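Local coordinates for sensor protein, Kinase (Polaromonas sp. JS666, PDB 3GRC), which probably works in two-component signalling as a CheY-like receiver domain that accepts a phosphoryl group on an aspartate, within a sensor histidine kinase, at residues Ile11-Pro16 and Leu108-Asp113. Numbering follows the deposited sequence.
Sequences ICEDDP and LEKPID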
ATOM      1  N   ILE A  11       1.324   5.792   2.142  1.00 14.98           N
ATOM      2  CA  ILE A  11       0.145   5.811   1.291  1.00 16.26           C
ATOM      3  C   ILE A  11       0.472   6.318  -0.111  1.00 16.73           C
ATOM      4  O   ILE A  11       0.845   7.477  -0.279  1.00 19.09           O
ATOM      5  CB  ILE A  11      -0.935   6.754   1.861  1.00 14.85           C
ATOM      6  CG1 ILE A  11      -1.295   6.343   3.282  1.00 14.02           C
ATOM      7  CG2 ILE A  11      -2.152   6.768   0.945  1.00 13.00           C
ATOM      8  CD1 ILE A  11      -2.195   7.337   3.970  1.00 12.37           C
ATOM      9  N   CYS A  12       0.328   5.461  -1.111  1.00 18.12           N
ATOM     10  CA  CYS A  12       0.578   5.862  -2.488  1.00 18.71           C
ATOM     11  C   CYS A  12      -0.787   5.861  -3.148  1.00 20.31           C
ATOM     12  O   CYS A  12      -1.343   4.795  -3.464  1.00 19.92           O
ATOM     13  CB  CYS A  12       1.509   4.870  -3.183  1.00 21.54           C
ATOM     14  SG  CYS A  12       1.848   5.200  -4.922  1.00 25.21           S
ATOM     15  N   GLU A  13      -1.328   7.061  -3.349  1.00 19.25           N
ATOM     16  CA  GLU A  13      -2.657   7.217  -3.921  1.00 19.34           C
ATOM     17  C   GLU A  13      -2.734   8.432  -4.831  1.00 20.00           C
ATOM     18  O   GLU A  13      -2.308   9.528  -4.474  1.00 18.10           O
ATOM     19  CB  GLU A  13      -3.680   7.329  -2.778  1.00 19.25           C
ATOM     20  CG  GLU A  13      -5.083   7.833  -3.155  1.00 20.02           C
ATOM     21  CD  GLU A  13      -5.843   6.906  -4.086  1.00 19.68           C
ATOM     22  OE1 GLU A  13      -6.073   5.742  -3.721  1.00 22.25           O
ATOM     23  OE2 GLU A  13      -6.215   7.348  -5.182  1.00 25.73           O
ATOM     24  N   ASP A  14      -3.274   8.216  -6.015  1.00 19.10           N
ATOM     25  CA  ASP A  14      -3.424   9.270  -6.997  1.00 21.25           C
ATOM     26  C   ASP A  14      -4.492  10.313  -6.635  1.00 20.76           C
ATOM     27  O   ASP A  14      -4.338  11.495  -6.938  1.00 22.89           O
ATOM     28  CB  ASP A  14      -3.759   8.658  -8.360  1.00 21.89           C
ATOM     29  CG  ASP A  14      -3.977   9.708  -9.432  1.00 24.98           C
ATOM     30  OD1 ASP A  14      -3.022  10.426  -9.770  1.00 25.30           O
ATOM     31  OD2 ASP A  14      -5.112   9.826  -9.929  1.00 30.05           O
ATOM     32  N   ASP A  15      -5.569   9.879  -5.989  1.00 19.41           N
ATOM     33  CA  ASP A  15      -6.670  10.775  -5.626  1.00 18.80           C
ATOM     34  C   ASP A  15      -6.443  11.467  -4.270  1.00 18.06           C
ATOM     35  O   ASP A  15      -6.395  10.819  -3.223  1.00 17.89           O
ATOM     36  CB  ASP A  15      -7.978   9.969  -5.603  1.00 22.30           C
ATOM     37  CG  ASP A  15      -9.231  10.849  -5.505  1.00 24.73           C
ATOM     38  OD1 ASP A  15      -9.264  11.782  -4.675  1.00 24.16           O
ATOM     39  OD2 ASP A  15     -10.196  10.586  -6.257  1.00 27.38           O
ATOM     40  N   PRO A  16      -6.313  12.800  -4.277  1.00 18.64           N
ATOM     41  CA  PRO A  16      -6.090  13.608  -3.067  1.00 17.97           C
ATOM     42  C   PRO A  16      -7.090  13.303  -1.943  1.00 15.69           C
ATOM     43  O   PRO A  16      -6.701  13.144  -0.782  1.00 13.49           O
ATOM     44  CB  PRO A  16      -6.216  15.047  -3.583  1.00 18.62           C
ATOM     45  CG  PRO A  16      -5.762  14.941  -4.985  1.00 20.08           C
ATOM     46  CD  PRO A  16      -6.417  13.664  -5.463  1.00 18.43           C
ATOM     47  N   LEU A 108      -7.799  -4.812  -1.562  1.00 24.39           N
ATOM     48  CA  LEU A 108      -9.026  -4.175  -1.088  1.00 24.67           C
ATOM     49  C   LEU A 108      -9.661  -3.268  -2.130  1.00 24.51           C
ATOM     50  O   LEU A 108      -8.974  -2.504  -2.804  1.00 22.59           O
ATOM     51  CB  LEU A 108      -8.747  -3.346   0.177  1.00 24.84           C
ATOM     52  CG  LEU A 108      -8.171  -4.085   1.383  1.00 27.34           C
ATOM     53  CD1 LEU A 108      -8.099  -3.158   2.596  1.00 28.23           C
ATOM     54  CD2 LEU A 108      -9.060  -5.271   1.693  1.00 30.25           C
ATOM     55  N   GLU A 109     -10.983  -3.340  -2.231  1.00 23.98           N
ATOM     56  CA  GLU A 109     -11.726  -2.512  -3.173  1.00 27.62           C
ATOM     57  C   GLU A 109     -12.180  -1.185  -2.558  1.00 25.98           C
ATOM     58  O   GLU A 109     -12.045  -0.954  -1.363  1.00 23.40           O
ATOM     59  CB  GLU A 109     -12.964  -3.277  -3.677  1.00 32.29           C
ATOM     60  CG  GLU A 109     -12.633  -4.505  -4.525  1.00 43.39           C
ATOM     61  CD  GLU A 109     -13.864  -5.218  -5.062  1.00 47.91           C
ATOM     62  OE1 GLU A 109     -14.691  -5.682  -4.244  1.00 49.71           O
ATOM     63  OE2 GLU A 109     -13.996  -5.316  -6.305  1.00 51.74           O
ATOM     64  N   LYS A 110     -12.692  -0.309  -3.409  1.00 26.24           N
ATOM     65  CA  LYS A 110     -13.234   0.971  -2.991  1.00 28.45           C
ATOM     66  C   LYS A 110     -14.701   0.846  -3.408  1.00 29.86           C
ATOM     67  O   LYS A 110     -15.001   0.268  -4.452  1.00 31.86           O
ATOM     68  CB  LYS A 110     -12.567   2.125  -3.745  1.00 27.67           C
ATOM     69  CG  LYS A 110     -11.110   2.421  -3.337  1.00 26.85           C
ATOM     70  CD  LYS A 110     -10.516   3.476  -4.240  1.00 24.18           C
ATOM     71  CE  LYS A 110      -9.032   3.721  -3.973  1.00 25.25           C
ATOM     72  NZ  LYS A 110      -8.412   4.687  -4.953  1.00 25.09           N
ATOM     73  N   PRO A 111     -15.639   1.352  -2.588  1.00 29.91           N
ATOM     74  CA  PRO A 111     -15.437   2.033  -1.300  1.00 28.80           C
ATOM     75  C   PRO A 111     -14.703   1.174  -0.271  1.00 26.60           C
ATOM     76  O   PRO A 111     -14.965  -0.013  -0.126  1.00 26.13           O
ATOM     77  CB  PRO A 111     -16.866   2.378  -0.869  1.00 28.73           C
ATOM     78  CG  PRO A 111     -17.670   1.263  -1.442  1.00 30.46           C
ATOM     79  CD  PRO A 111     -17.073   1.120  -2.835  1.00 30.51           C
ATOM     80  N   ILE A 112     -13.789   1.810   0.443  1.00 25.28           N
ATOM     81  CA  ILE A 112     -12.963   1.148   1.430  1.00 23.36           C
ATOM     82  C   ILE A 112     -13.650   0.693   2.708  1.00 22.24           C
ATOM     83  O   ILE A 112     -14.347   1.454   3.364  1.00 21.33           O
ATOM     84  CB  ILE A 112     -11.769   2.045   1.832  1.00 22.37           C
ATOM     85  CG1 ILE A 112     -11.050   2.558   0.579  1.00 20.49           C
ATOM     86  CG2 ILE A 112     -10.801   1.239   2.713  1.00 22.01           C
ATOM     87  CD1 ILE A 112     -10.018   3.645   0.847  1.00 19.83           C
ATOM     88  N   ASP A 113     -13.438  -0.569   3.046  1.00 20.55           N
ATOM     89  CA  ASP A 113     -13.969  -1.143   4.264  1.00 20.68           C
ATOM     90  C   ASP A 113     -12.921  -0.803   5.335  1.00 18.91           C
ATOM     91  O   ASP A 113     -11.877  -1.429   5.400  1.00 18.76           O
ATOM     92  CB  ASP A 113     -14.076  -2.652   4.111  1.00 20.97           C
ATOM     93  CG  ASP A 113     -14.737  -3.305   5.292  1.00 23.32           C
ATOM     94  OD1 ASP A 113     -14.439  -2.928   6.444  1.00 26.21           O
ATOM     95  OD2 ASP A 113     -15.554  -4.210   5.064  1.00 28.32           O
TER
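Lys110 reaches across to Glu13 and closes a salt bridge, NZ to OE1 at 2.8 Å, the one direct contact between Ile11-Pro16 and Leu108-Asp113. The ammonium meets OE1 on its syn side, 25° out of the carboxylate plane, with OE2 of Glu13 farther from NZ at 3.5 Å. Beyond CG the lysine runs fully extended; the glutamate comes from the opposite direction, bent at chi2 (65°). The backbone N of Asp15 donates to the anti lone pair of Glu13 OE2 at 2.7 Å, so both carboxylate oxygens are engaged. Without the carboxylate, as with an alanine here, the Lys110 ammonium is likely to lose its close partner and the backbone N of Asp15 its acceptor. The tight part is confined to this buried carboxylate and the lysine tip; toward Pro111, on the exposed loop, the segments diverge. Lys110 precedes a cis peptide bond, as the conserved lysine of CheY-like receivers does, and pairs weakly, at long range, with Asp57, probably the phosphoryl acceptor. Glu13 probably belongs to the receiver's acidic pocket, its OE2 close to like-charged Asp57 OD2, a charge Lys110 would partly offset. Ile18 of helix 16-28 touches both side chains, at the C-terminal edge of the parallel sheet.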